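Local coordinates for protein transcriptional regulator, ROK family (Vibrio cholerae O1 biovar eltor, PDB 1Z05) that probably binds DNA as a zinc-containing, ROK-family transcriptional regulator related to Mlc, and is linked to the control of carbohydrate metabolism, at residues I349-V352 with I353-N357; S63-P67 with A68-K72; L188-H192 with Y193-N197; S310-A313 with T314-E317; G420-L423 with M424-E428. All coordinates share one frame; numbering follows the deposited sequence.

Contact 1 of 5, residues I349-V352 with I353-N357; sequences IAIV and INLFN
Ile353 leans back over the previous turn of its helix onto Ile349. Its CB stands about equally far from two carbonyl oxygens, 3.6 Å from Ile349 O and from Ala350 O. CG1 lies beside the backbone N, chi1 -71°, which lays it against Ile349 O at 3.3 Å. The chain ends with Ile353 CD1 against Ile349 CG2, 3.8 Å away, and the main-chain bond from Ile353 N to Ile349 O (2.9 Å) joins the same two residues. This is the i to i+4 pattern of an alpha-helix, here the C-terminal end of helix 332-356, which closes at Asn357 with a positive phi. The Ile349 and Ile353 face looks onto Ile382 of helix 371-385. One residue on, Ala350 O takes a nearly straight bond from Asn354 N and a weak second one from Asn354 ND2 (2.9 Å), bent to 122°; ND2 also bonds Gln385 O, which ties this turn to helix 371-385. Ile351 and Leu355 lie side by side and point the same way, Ile351 CG2 to Leu355 CD1 4.0 Å, and each packs on its own counterpart in the second subunit. The Phe356 ring turns its edge to Val352 O, with CD2 3.3 Å from that oxygen and also touching Val352 CG1.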
loop_
_atom_site.group_PDB
_atom_site.type_symbol
_atom_site.label_atom_id
_atom_site.label_comp_id
_atom_site.label_asym_id
_atom_site.label_seq_id
_atom_site.Cartn_x
_atom_site.Cartn_y
_atom_site.Cartn_z
ATOM N N ILE A 349 -6.402 16.275 0.031
ATOM C CA ILE A 349 -6.849 15.287 -0.945
ATOM C C ILE A 349 -5.965 15.321 -2.204
ATOM O O ILE A 349 -5.668 14.270 -2.772
ATOM C CB ILE A 349 -8.357 15.460 -1.295
ATOM C CG1 ILE A 349 -9.213 15.204 -0.053
ATOM C CG2 ILE A 349 -8.768 14.518 -2.434
ATOM C CD1 ILE A 349 -10.673 15.600 -0.209
ATOM N N ALA A 350 -5.530 16.515 -2.620
ATOM C CA ALA A 350 -4.597 16.637 -3.750
ATOM C C ALA A 350 -3.284 15.903 -3.488
ATOM O O ALA A 350 -2.698 15.321 -4.402
ATOM C CB ALA A 350 -4.324 18.088 -4.089
ATOM N N ILE A 351 -2.814 15.963 -2.247
ATOM C CA ILE A 351 -1.630 15.210 -1.826
ATOM C C ILE A 351 -1.814 13.701 -2.021
ATOM O O ILE A 351 -0.949 13.027 -2.579
ATOM C CB ILE A 351 -1.263 15.544 -0.360
ATOM C CG1 ILE A 351 -0.670 16.959 -0.305
ATOM C CG2 ILE A 351 -0.268 14.530 0.199
ATOM C CD1 ILE A 351 -0.598 17.559 1.098
ATOM N N VAL A 352 -2.957 13.189 -1.570
ATOM C CA VAL A 352 -3.287 11.772 -1.662
ATOM C C VAL A 352 -3.434 11.315 -3.124
ATOM O O VAL A 352 -2.976 10.209 -3.496
ATOM C CB VAL A 352 -4.547 11.472 -0.809
ATOM C CG1 VAL A 352 -5.073 10.083 -1.057
ATOM C CG2 VAL A 352 -4.207 11.650 0.682
ATOM N N ILE A 353 -4.035 12.177 -3.947
ATOM C CA ILE A 353 -4.159 11.930 -5.387
ATOM C C ILE A 353 -2.783 11.801 -6.033
ATOM O O ILE A 353 -2.530 10.842 -6.763
ATOM C CB ILE A 353 -4.984 13.058 -6.085
ATOM C CG1 ILE A 353 -6.456 12.937 -5.678
ATOM C CG2 ILE A 353 -4.827 13.000 -7.606
ATOM C CD1 ILE A 353 -7.285 14.170 -5.957
ATOM N N ASN A 354 -1.910 12.776 -5.773
ATOM C CA ASN A 354 -0.514 12.739 -6.241
ATOM C C ASN A 354 0.232 11.449 -5.902
ATOM O O ASN A 354 0.949 10.899 -6.735
ATOM C CB ASN A 354 0.265 13.923 -5.666
ATOM C CG ASN A 354 0.128 15.172 -6.503
ATOM O OD1 ASN A 354 0.516 15.189 -7.664
ATOM N ND2 ASN A 354 -0.397 16.235 -5.911
ATOM N N LEU A 355 0.070 10.986 -4.672
ATOM C CA LEU A 355 0.777 9.808 -4.196
ATOM C C LEU A 355 0.161 8.493 -4.638
ATOM O O LEU A 355 0.881 7.514 -4.827
ATOM C CB LEU A 355 0.856 9.821 -2.676
ATOM C CG LEU A 355 1.735 10.925 -2.111
ATOM C CD1 LEU A 355 1.402 11.050 -0.669
ATOM C CD2 LEU A 355 3.215 10.612 -2.287
ATOM N N PHE A 356 -1.159 8.461 -4.796
ATOM C CA PHE A 356 -1.843 7.190 -5.034
ATOM C C PHE A 356 -2.516 7.012 -6.393
ATOM O O PHE A 356 -2.834 5.882 -6.763
ATOM C CB PHE A 356 -2.844 6.890 -3.918
ATOM C CG PHE A 356 -2.203 6.614 -2.596
ATOM C CD1 PHE A 356 -1.651 5.363 -2.324
ATOM C CD2 PHE A 356 -2.154 7.600 -1.616
ATOM C CE1 PHE A 356 -1.053 5.111 -1.110
ATOM C CE2 PHE A 356 -1.553 7.355 -0.391
ATOM C CZ PHE A 356 -1.005 6.101 -0.142
ATOM N N ASN A 357 -2.746 8.108 -7.122
ATOM C CA ASN A 357 -3.438 8.047 -8.423
ATOM C C ASN A 357 -4.758 7.240 -8.325
ATOM O O ASN A 357 -4.961 6.287 -9.091
ATOM C CB ASN A 357 -2.489 7.442 -9.473
ATOM C CG ASN A 357 -2.961 7.633 -10.912
ATOM O OD1 ASN A 357 -3.940 8.332 -11.197
ATOM N ND2 ASN A 357 -2.236 7.009 -11.834
#

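Contact 2 of 5, residues S63-P67 with A68-K72; sequences SELAP and ASITK
Leu65 and Ile70 lie across one another at an angle, with Ile70 reaching back to the loop that leads into its own helix. The tip of Ile70 does the touching: CD1 sits 3.8 Å from Leu65 CB and 4.0 Å from Leu65 CD1, and the same methyl is 3.6 Å from Ser63 OG. Two bends put it there, since CG1 lies beside the backbone N (chi1 -66°) and CD1 turns again at chi2 -56°. The hydroxyl it meets is already engaged, for Ser63 OG accepts from Leu65 N in an ST turn and bonds Leu59 O as well. Ser63 ends helix 56-63 and Ala66 is the N-cap of helix 67-79, so the contact spans the turn of a helix-turn-helix, the unit that in Mlc-like regulators probably reads DNA. Val44 of helix 35-51 touches both Leu65 and Ile70, while Leu65 also packs on Ile36 of the second subunit. At the helix start Ala66 O receives Ile70 N at 3.0 Å, nearly straight at 167°, and Ser69 N only weakly. Pro67 O accepts Thr71 N at 2.7 Å; Thr71 OG1 lies alongside, 2.9 Å from Pro67 O, and a sulfate ion is close to its side chain.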
loop_
_atom_site.group_PDB
_atom_site.type_symbol
_atom_site.label_atom_id
_atom_site.label_comp_id
_atom_site.label_asym_id
_atom_site.label_seq_id
_atom_site.Cartn_x
_atom_site.Cartn_y
_atom_site.Cartn_z
ATOM N N SER A 63 -11.902 -20.049 -12.019
ATOM C CA SER A 63 -10.857 -20.066 -10.985
ATOM C C SER A 63 -9.502 -20.549 -11.500
ATOM O O SER A 63 -8.480 -20.332 -10.843
ATOM C CB SER A 63 -11.277 -20.964 -9.821
ATOM O OG SER A 63 -11.298 -22.326 -10.232
ATOM N N GLU A 64 -9.518 -21.211 -12.660
ATOM C CA GLU A 64 -8.355 -21.896 -13.238
ATOM C C GLU A 64 -7.871 -23.064 -12.370
ATOM O O GLU A 64 -6.682 -23.392 -12.365
ATOM C CB GLU A 64 -7.201 -20.922 -13.515
ATOM C CG GLU A 64 -7.588 -19.679 -14.297
ATOM C CD GLU A 64 -6.561 -18.567 -14.161
ATOM O OE1 GLU A 64 -6.439 -17.991 -13.054
ATOM O OE2 GLU A 64 -5.889 -18.268 -15.166
ATOM N N LEU A 65 -8.796 -23.683 -11.635
ATOM C CA LEU A 65 -8.479 -24.852 -10.818
ATOM C C LEU A 65 -9.024 -26.122 -11.464
ATOM O O LEU A 65 -10.102 -26.104 -12.058
ATOM C CB LEU A 65 -9.043 -24.699 -9.400
ATOM C CG LEU A 65 -8.493 -23.584 -8.500
ATOM C CD1 LEU A 65 -9.462 -23.306 -7.375
ATOM C CD2 LEU A 65 -7.103 -23.911 -7.946
ATOM N N ALA A 66 -8.275 -27.215 -11.333
ATOM C CA ALA A 66 -8.669 -28.523 -11.857
ATOM C C ALA A 66 -9.943 -29.050 -11.188
ATOM O O ALA A 66 -10.196 -28.750 -10.015
ATOM C CB ALA A 66 -7.512 -29.528 -11.696
ATOM N N PRO A 67 -10.766 -29.817 -11.934
ATOM C CA PRO A 67 -12.006 -30.388 -11.385
ATOM C C PRO A 67 -11.829 -31.126 -10.058
ATOM O O PRO A 67 -12.676 -31.003 -9.175
ATOM C CB PRO A 67 -12.449 -31.357 -12.482
ATOM C CG PRO A 67 -11.957 -30.715 -13.721
ATOM C CD PRO A 67 -10.608 -30.167 -13.359
ATOM N N ALA A 68 -10.736 -31.876 -9.925
ATOM C CA ALA A 68 -10.404 -32.563 -8.673
ATOM C C ALA A 68 -10.315 -31.598 -7.487
ATOM O O ALA A 68 -10.797 -31.905 -6.392
ATOM C CB ALA A 68 -9.103 -33.372 -8.827
ATOM N N SER A 69 -9.706 -30.435 -7.712
ATOM C CA SER A 69 -9.583 -29.410 -6.684
ATOM C C SER A 69 -10.934 -28.780 -6.408
ATOM O O SER A 69 -11.289 -28.570 -5.251
ATOM C CB SER A 69 -8.583 -28.327 -7.097
ATOM O OG SER A 69 -7.320 -28.887 -7.396
ATOM N N ILE A 70 -11.678 -28.476 -7.470
ATOM C CA ILE A 70 -13.032 -27.912 -7.341
ATOM C C ILE A 70 -13.911 -28.865 -6.527
ATOM O O ILE A 70 -14.619 -28.442 -5.626
ATOM C CB ILE A 70 -13.677 -27.592 -8.736
ATOM C CG1 ILE A 70 -12.923 -26.466 -9.454
ATOM C CG2 ILE A 70 -15.172 -27.232 -8.608
ATOM C CD1 ILE A 70 -12.792 -25.168 -8.674
ATOM N N THR A 71 -13.826 -30.158 -6.829
ATOM C CA THR A 71 -14.601 -31.176 -6.112
ATOM C C THR A 71 -14.296 -31.183 -4.605
ATOM O O THR A 71 -15.216 -31.123 -3.790
ATOM C CB THR A 71 -14.387 -32.562 -6.751
ATOM O OG1 THR A 71 -14.934 -32.539 -8.074
ATOM C CG2 THR A 71 -15.049 -33.683 -5.939
ATOM N N LYS A 72 -13.010 -31.232 -4.256
ATOM C CA LYS A 72 -12.572 -31.231 -2.859
ATOM C C LYS A 72 -13.011 -29.973 -2.107
ATOM O O LYS A 72 -13.511 -30.071 -0.991
ATOM C CB LYS A 72 -11.050 -31.419 -2.754
ATOM C CG LYS A 72 -10.585 -32.839 -3.053
ATOM C CD LYS A 72 -9.116 -33.076 -2.671
ATOM C CE LYS A 72 -8.164 -32.441 -3.672
ATOM N NZ LYS A 72 -6.794 -33.033 -3.595
#

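Contact 3 of 5, residues L188-H192 with Y193-N197; sequences LQMPH and YNVKN. With SO4 (sulfate ion), chain F.
Tyr193 receives the edge of His192 on one face: CD2 of the imidazole stands 3.4 Å above the plane, over the ring centre, in a T-shaped stack with the planes at 81°. With chi1 at -174° the imidazole is carried away from the backbone N of His192, and its CD2 edge comes to the phenol. Met190 approaches the same ring obliquely, in a Met-aromatic contact with SD 3.7 Å from Tyr193 CD2. Tyr193 N bonds Pro191 O at 2.8 Å, and Tyr193 OH is held by Gly116 O. Asn194 turns away from the first segment, its ND2 bonded to Asp143 OD1. Val195 then points toward that segment, and its CB lies 4.1 Å from Met190 CG. Between the two arms of the loop a water accepts from Met190 N and from Val195 N, and probably donates to Tyr193 O, though other acceptors compete for its protons. Lys196 offers CA to Leu188 O in a CA-H...O contact of 3.4 Å. Asn197 closes the loop through N to Leu188 O at 3.0 Å, the donor standing above the carbonyl plane, while its OD1 takes a bond from a second water. The excursion after strand 186-189 thus turns back on itself with few direct backbone bonds; the His192-Tyr193 stack and a bridging water also join its two arms. His192 N donates to sulfate O2 (3.1 Å); the ion probably comes from the crystallisation liquor, but the bond is consistent with an N-H here that can meet an anion.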
loop_
_atom_site.group_PDB
_atom_site.type_symbol
_atom_site.label_atom_id
_atom_site.label_comp_id
_atom_site.label_asym_id
_atom_site.label_seq_id
_atom_site.Cartn_x
_atom_site.Cartn_y
_atom_site.Cartn_z
ATOM N N LEU A 188 -3.431 -0.517 20.297
ATOM C CA LEU A 188 -2.232 0.065 20.904
ATOM C C LEU A 188 -2.566 1.276 21.773
ATOM O O LEU A 188 -2.005 1.456 22.850
ATOM C CB LEU A 188 -1.189 0.434 19.840
ATOM C CG LEU A 188 -0.536 -0.706 19.050
ATOM C CD1 LEU A 188 -1.338 -1.040 17.798
ATOM C CD2 LEU A 188 0.886 -0.317 18.671
ATOM N N GLN A 189 -3.483 2.102 21.289
ATOM C CA GLN A 189 -3.962 3.267 22.023
ATOM C C GLN A 189 -5.151 3.794 21.246
ATOM O O GLN A 189 -5.312 3.461 20.066
ATOM C CB GLN A 189 -2.863 4.333 22.186
ATOM C CG GLN A 189 -2.736 5.357 21.068
ATOM C CD GLN A 189 -1.540 6.280 21.246
ATOM O OE1 GLN A 189 -1.135 6.599 22.369
ATOM N NE2 GLN A 189 -0.972 6.719 20.135
ATOM N N MET A 190 -5.998 4.583 21.901
ATOM C CA MET A 190 -7.194 5.095 21.242
ATOM C C MET A 190 -7.715 6.376 21.888
ATOM O O MET A 190 -7.321 6.706 23.015
ATOM C CB MET A 190 -8.277 4.005 21.190
ATOM C CG MET A 190 -8.875 3.617 22.528
ATOM S SD MET A 190 -10.151 2.371 22.336
ATOM C CE MET A 190 -11.249 3.169 21.148
ATOM N N PRO A 191 -8.596 7.113 21.179
ATOM C CA PRO A 191 -9.192 8.306 21.791
ATOM C C PRO A 191 -10.154 7.917 22.910
ATOM O O PRO A 191 -10.635 6.781 22.938
ATOM C CB PRO A 191 -9.972 8.957 20.640
ATOM C CG PRO A 191 -9.559 8.238 19.398
ATOM C CD PRO A 191 -9.082 6.896 19.804
ATOM N N HIS A 192 -10.406 8.854 23.826
ATOM C CA HIS A 192 -11.421 8.715 24.884
ATOM C C HIS A 192 -11.006 7.778 26.019
ATOM O O HIS A 192 -10.974 8.184 27.179
ATOM C CB HIS A 192 -12.782 8.290 24.302
ATOM C CG HIS A 192 -13.888 8.266 25.311
ATOM N ND1 HIS A 192 -14.580 9.398 25.682
ATOM C CD2 HIS A 192 -14.416 7.249 26.033
ATOM C CE1 HIS A 192 -15.492 9.079 26.585
ATOM N NE2 HIS A 192 -15.412 7.781 26.815
ATOM N N TYR A 193 -10.697 6.529 25.678
ATOM C CA TYR A 193 -10.326 5.529 26.675
ATOM C C TYR A 193 -8.828 5.565 26.962
ATOM O O TYR A 193 -8.024 5.956 26.109
ATOM C CB TYR A 193 -10.757 4.124 26.235
ATOM C CG TYR A 193 -12.223 4.008 25.884
ATOM C CD1 TYR A 193 -13.188 3.871 26.885
ATOM C CD2 TYR A 193 -12.649 4.043 24.554
ATOM C CE1 TYR A 193 -14.536 3.769 26.576
ATOM C CE2 TYR A 193 -14.006 3.937 24.227
ATOM C CZ TYR A 193 -14.943 3.802 25.252
ATOM O OH TYR A 193 -16.285 3.695 24.965
ATOM N N ASN A 194 -8.464 5.180 28.180
ATOM C CA ASN A 194 -7.071 5.070 28.568
ATOM C C ASN A 194 -6.585 3.653 28.279
ATOM O O ASN A 194 -6.697 2.754 29.122
ATOM C CB ASN A 194 -6.899 5.433 30.044
ATOM C CG ASN A 194 -5.457 5.329 30.511
ATOM O OD1 ASN A 194 -4.517 5.440 29.714
ATOM N ND2 ASN A 194 -5.275 5.121 31.814
ATOM N N VAL A 195 -6.046 3.471 27.074
ATOM C CA VAL A 195 -5.663 2.156 26.569
ATOM C C VAL A 195 -4.185 2.090 26.191
ATOM O O VAL A 195 -3.632 3.037 25.632
ATOM C CB VAL A 195 -6.565 1.748 25.367
ATOM C CG1 VAL A 195 -5.943 0.625 24.537
ATOM C CG2 VAL A 195 -7.934 1.343 25.874
ATOM N N LYS A 196 -3.557 0.966 26.523
ATOM C CA LYS A 196 -2.179 0.687 26.133
ATOM C C LYS A 196 -2.042 -0.798 25.805
ATOM O O LYS A 196 -1.995 -1.640 26.708
ATOM C CB LYS A 196 -1.204 1.082 27.245
ATOM C CG LYS A 196 0.269 1.102 26.828
ATOM C CD LYS A 196 1.151 1.550 27.986
ATOM C CE LYS A 196 2.570 1.886 27.534
ATOM N NZ LYS A 196 3.376 2.463 28.656
ATOM N N ASN A 197 -1.986 -1.098 24.510
ATOM C CA ASN A 197 -1.802 -2.461 24.009
ATOM C C ASN A 197 -2.832 -3.463 24.530
ATOM O O ASN A 197 -2.478 -4.539 25.019
ATOM C CB ASN A 197 -0.363 -2.944 24.256
ATOM C CG ASN A 197 0.669 -2.113 23.503
ATOM O OD1 ASN A 197 0.484 -1.784 22.323
ATOM N ND2 ASN A 197 1.763 -1.771 24.179
HETATM S S SO4 F . -9.048 12.068 24.049
HETATM O O1 SO4 F . -9.470 11.812 25.424
HETATM O O2 SO4 F . -8.146 11.009 23.612
HETATM O O3 SO4 F . -10.218 12.115 23.175
HETATM O O4 SO4 F . -8.353 13.352 23.988
HETATM O O HOH W 1 1.409 0.976 22.599
HETATM O O HOH W 2 -5.632 5.172 24.779
#

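Contact 4 of 5, residues S310-A313 with T314-E317; sequences SCLA and TVEE
Thr314, Val315 and Ala313 lose the most surface to one another's segments here, and all three belong to the second of two overlapping type I beta turns. Val315 carries the closure: its N bonds Leu312 O at 3.1 Å, with the hydrogen well aligned at 154° although the donor stands far above the carbonyl plane. Its side chain follows the same oxygen, Val315 CB being 3.5 Å from Leu312 O. With chi1 179° Val315 CG2 lies beside the backbone N, 4.4 Å from Leu312 CD2. Thr314 instead stays beside the peptide it follows, Thr314 CG2 3.7 Å from Ala313 C. A water donates to Leu312 O and to Val315 O, so the Leu312 carbonyl serves both the turn and the solvent. The first turn, Ser310 to Ala313, is braced by an ST turn in which Ser310 OG accepts from Leu312 N at 3.0 Å; the same hydroxyl bonds Asp331, whose other carboxylate oxygen takes Cys311 N. The loop links helix 293-305 to helix 320-328: Leu312 buries itself against Val300 and Ile304 of the first and Ala326 of the second, and Val315 rests on Asp322.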
loop_
_atom_site.group_PDB
_atom_site.type_symbol
_atom_site.label_atom_id
_atom_site.label_comp_id
_atom_site.label_asym_id
_atom_site.label_seq_id
_atom_site.Cartn_x
_atom_site.Cartn_y
_atom_site.Cartn_z
ATOM N N SER A 310 -24.607 36.849 10.944
ATOM C CA SER A 310 -24.986 35.471 10.644
ATOM C C SER A 310 -26.297 35.141 11.313
ATOM O O SER A 310 -26.623 35.701 12.364
ATOM C CB SER A 310 -23.917 34.485 11.135
ATOM O OG SER A 310 -24.294 33.135 10.889
ATOM N N CYS A 311 -27.028 34.206 10.714
ATOM C CA CYS A 311 -28.230 33.648 11.316
ATOM C C CYS A 311 -27.893 32.761 12.526
ATOM O O CYS A 311 -28.778 32.394 13.296
ATOM C CB CYS A 311 -29.026 32.855 10.275
ATOM S SG CYS A 311 -28.226 31.347 9.667
ATOM N N LEU A 312 -26.613 32.418 12.676
ATOM C CA LEU A 312 -26.131 31.643 13.814
ATOM C C LEU A 312 -25.756 32.504 15.028
ATOM O O LEU A 312 -25.427 31.964 16.085
ATOM C CB LEU A 312 -24.921 30.785 13.401
ATOM C CG LEU A 312 -25.115 29.670 12.364
ATOM C CD1 LEU A 312 -23.780 29.203 11.789
ATOM C CD2 LEU A 312 -25.896 28.485 12.937
ATOM N N ALA A 313 -25.807 33.826 14.875
ATOM C CA ALA A 313 -25.314 34.767 15.891
ATOM C C ALA A 313 -26.130 34.825 17.189
ATOM O O ALA A 313 -25.708 35.467 18.162
ATOM C CB ALA A 313 -25.169 36.169 15.294
ATOM N N THR A 314 -27.292 34.172 17.204
ATOM C CA THR A 314 -28.135 34.117 18.400
ATOM C C THR A 314 -28.257 32.691 18.926
ATOM O O THR A 314 -28.865 32.458 19.976
ATOM C CB THR A 314 -29.556 34.684 18.143
ATOM O OG1 THR A 314 -30.099 34.101 16.951
ATOM C CG2 THR A 314 -29.520 36.202 17.996
ATOM N N VAL A 315 -27.674 31.748 18.190
ATOM C CA VAL A 315 -27.767 30.323 18.501
ATOM C C VAL A 315 -26.781 29.919 19.603
ATOM O O VAL A 315 -25.597 30.269 19.554
ATOM C CB VAL A 315 -27.556 29.449 17.227
ATOM C CG1 VAL A 315 -27.619 27.957 17.557
ATOM C CG2 VAL A 315 -28.584 29.800 16.158
ATOM N N GLU A 316 -27.297 29.193 20.597
ATOM C CA GLU A 316 -26.492 28.637 21.682
ATOM C C GLU A 316 -26.002 27.248 21.291
ATOM O O GLU A 316 -26.758 26.464 20.709
ATOM C CB GLU A 316 -27.320 28.527 22.970
ATOM C CG GLU A 316 -28.101 29.785 23.369
ATOM C CD GLU A 316 -27.269 30.812 24.131
ATOM O OE1 GLU A 316 -27.874 31.661 24.823
ATOM O OE2 GLU A 316 -26.020 30.778 24.044
ATOM N N GLU A 317 -24.743 26.952 21.614
ATOM C CA GLU A 317 -24.144 25.623 21.394
ATOM C C GLU A 317 -24.162 25.163 19.923
ATOM O O GLU A 317 -24.688 24.090 19.595
ATOM C CB GLU A 317 -24.790 24.569 22.311
ATOM C CG GLU A 317 -24.613 24.834 23.805
ATOM C CD GLU A 317 -25.621 24.081 24.661
ATOM O OE1 GLU A 317 -26.786 24.530 24.748
ATOM O OE2 GLU A 317 -25.247 23.049 25.261
HETATM O O HOH W 3 -23.636 32.300 18.708
#

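Contact 5 of 5, residues G420-L423 with M424-E428; sequences GLLL and MKVVE
Four successive i to i+4 bonds, from Met424 N, Lys425 N, Val426 N and Val427 N to the carbonyls of Gly420 through Leu423, join the two segments, all with N-H...O angles of 156° or more and the shortest, Val427 N to Leu423 O, at 2.8 Å. Met424 has CG 3.4 Å from Gly420 O, then bends at chi2 (-62°) and again at chi3, about the CG-SD bond. That double turn folds the methyl back, so Met424 CE lies 4.2 Å from Leu423 CB. Gly420, with phi 89°, a positive value that glycine adopts readily, is the first residue to leave helical angles after helix 407-418 and is also the N-cap of helix 421-428, the last helix of the chain. The leucines spread round this short helix. Leu422 sends CD1 toward Val426 CG2 at 4.4 Å, a loose touch, and packs back on Ile413 and Leu417 of helix 407-418. Leu423 meets Tyr45 of helix 35-51 and Leu77 of helix 67-79, and Met424 lies on Gln38 and Ala41. The branch CG2 of Val426 sits 3.3 Å from Leu422 O, and that of Val427 is equally close to Leu423 O. Lys425 CG lies 3.4 Å from Leu421 O before its chain leads away.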
loop_
_atom_site.group_PDB
_atom_site.type_symbol
_atom_site.label_atom_id
_atom_site.label_comp_id
_atom_site.label_asym_id
_atom_site.label_seq_id
_atom_site.Cartn_x
_atom_site.Cartn_y
_atom_site.Cartn_z
ATOM N N GLY A 420 -10.913 -16.771 2.678
ATOM C CA GLY A 420 -11.019 -18.189 3.028
ATOM C C GLY A 420 -10.752 -18.475 4.495
ATOM O O GLY A 420 -11.023 -19.584 4.975
ATOM N N LEU A 421 -10.221 -17.482 5.212
ATOM C CA LEU A 421 -9.907 -17.633 6.637
ATOM C C LEU A 421 -11.122 -18.093 7.456
ATOM O O LEU A 421 -11.043 -19.064 8.214
ATOM C CB LEU A 421 -9.339 -16.323 7.211
ATOM C CG LEU A 421 -8.656 -16.355 8.591
ATOM C CD1 LEU A 421 -7.543 -15.314 8.679
ATOM C CD2 LEU A 421 -9.644 -16.166 9.743
ATOM N N LEU A 422 -12.237 -17.389 7.297
ATOM C CA LEU A 422 -13.429 -17.673 8.083
ATOM C C LEU A 422 -14.096 -18.968 7.632
ATOM O O LEU A 422 -14.598 -19.720 8.466
ATOM C CB LEU A 422 -14.414 -16.502 8.043
ATOM C CG LEU A 422 -15.625 -16.600 8.976
ATOM C CD1 LEU A 422 -15.202 -16.942 10.415
ATOM C CD2 LEU A 422 -16.418 -15.307 8.933
ATOM N N LEU A 423 -14.083 -19.230 6.327
ATOM C CA LEU A 423 -14.582 -20.501 5.795
ATOM C C LEU A 423 -13.930 -21.694 6.488
ATOM O O LEU A 423 -14.617 -22.628 6.898
ATOM C CB LEU A 423 -14.336 -20.619 4.289
ATOM C CG LEU A 423 -14.998 -19.635 3.334
ATOM C CD1 LEU A 423 -14.586 -19.982 1.927
ATOM C CD2 LEU A 423 -16.515 -19.662 3.480
ATOM N N MET A 424 -12.607 -21.647 6.629
ATOM C CA MET A 424 -11.886 -22.766 7.204
ATOM C C MET A 424 -12.213 -22.913 8.685
ATOM O O MET A 424 -12.332 -24.031 9.181
ATOM C CB MET A 424 -10.379 -22.640 6.957
ATOM C CG MET A 424 -9.967 -22.749 5.475
ATOM S SD MET A 424 -10.341 -24.336 4.670
ATOM C CE MET A 424 -11.991 -24.076 4.019
ATOM N N LYS A 425 -12.390 -21.789 9.377
ATOM C CA LYS A 425 -12.831 -21.817 10.767
ATOM C C LYS A 425 -14.209 -22.456 10.921
ATOM O O LYS A 425 -14.420 -23.245 11.840
ATOM C CB LYS A 425 -12.796 -20.418 11.394
ATOM C CG LYS A 425 -11.383 -19.850 11.551
ATOM C CD LYS A 425 -10.659 -20.389 12.792
ATOM C CE LYS A 425 -10.819 -19.441 13.979
ATOM N NZ LYS A 425 -10.112 -19.878 15.219
ATOM N N VAL A 426 -15.124 -22.136 10.007
ATOM C CA VAL A 426 -16.470 -22.720 10.004
ATOM C C VAL A 426 -16.453 -24.213 9.628
ATOM O O VAL A 426 -17.169 -25.012 10.235
ATOM C CB VAL A 426 -17.450 -21.929 9.084
ATOM C CG1 VAL A 426 -18.822 -22.592 9.048
ATOM C CG2 VAL A 426 -17.585 -20.485 9.559
ATOM N N VAL A 427 -15.645 -24.576 8.631
ATOM C CA VAL A 427 -15.461 -25.980 8.229
ATOM C C VAL A 427 -14.854 -26.789 9.376
ATOM O O VAL A 427 -15.338 -27.871 9.706
ATOM C CB VAL A 427 -14.560 -26.106 6.964
ATOM C CG1 VAL A 427 -14.027 -27.537 6.792
ATOM C CG2 VAL A 427 -15.299 -25.656 5.714
ATOM N N GLU A 428 -13.802 -26.247 9.985
ATOM C CA GLU A 428 -13.088 -26.894 11.080
ATOM C C GLU A 428 -14.013 -27.222 12.256
ATOM O O GLU A 428 -13.737 -28.135 13.036
ATOM C CB GLU A 428 -11.943 -25.994 11.550
ATOM C CG GLU A 428 -10.789 -26.721 12.216
ATOM C CD GLU A 428 -9.605 -25.808 12.505
ATOM O OE1 GLU A 428 -9.552 -24.687 11.941
ATOM O OE2 GLU A 428 -8.725 -26.218 13.298
#

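How the contacts relate
Contacts 2 and 5 form the closest pair, centres about 18 Å apart and nearest atoms about 8 Å: the C-terminal helix of contact 5 rests on helices 35-51 and 67-79, the latter begun in contact 2, so the end of the chain returns to the probable DNA-binding part. Contacts 1, 3 and 4 all belong to the ROK portion of the chain, yet do not touch. Contact 1 is nearest the metal, with the Asn354 side chain about 7 Å from a zinc ion, against about 13 Å for Gln189 of contact 3. Contacts 1 and 2 both reach the second subunit, although their centres are about 41 Å apart. Contact 4 is remote, about 67 Å from contact 2 between centres, across the chain's centre.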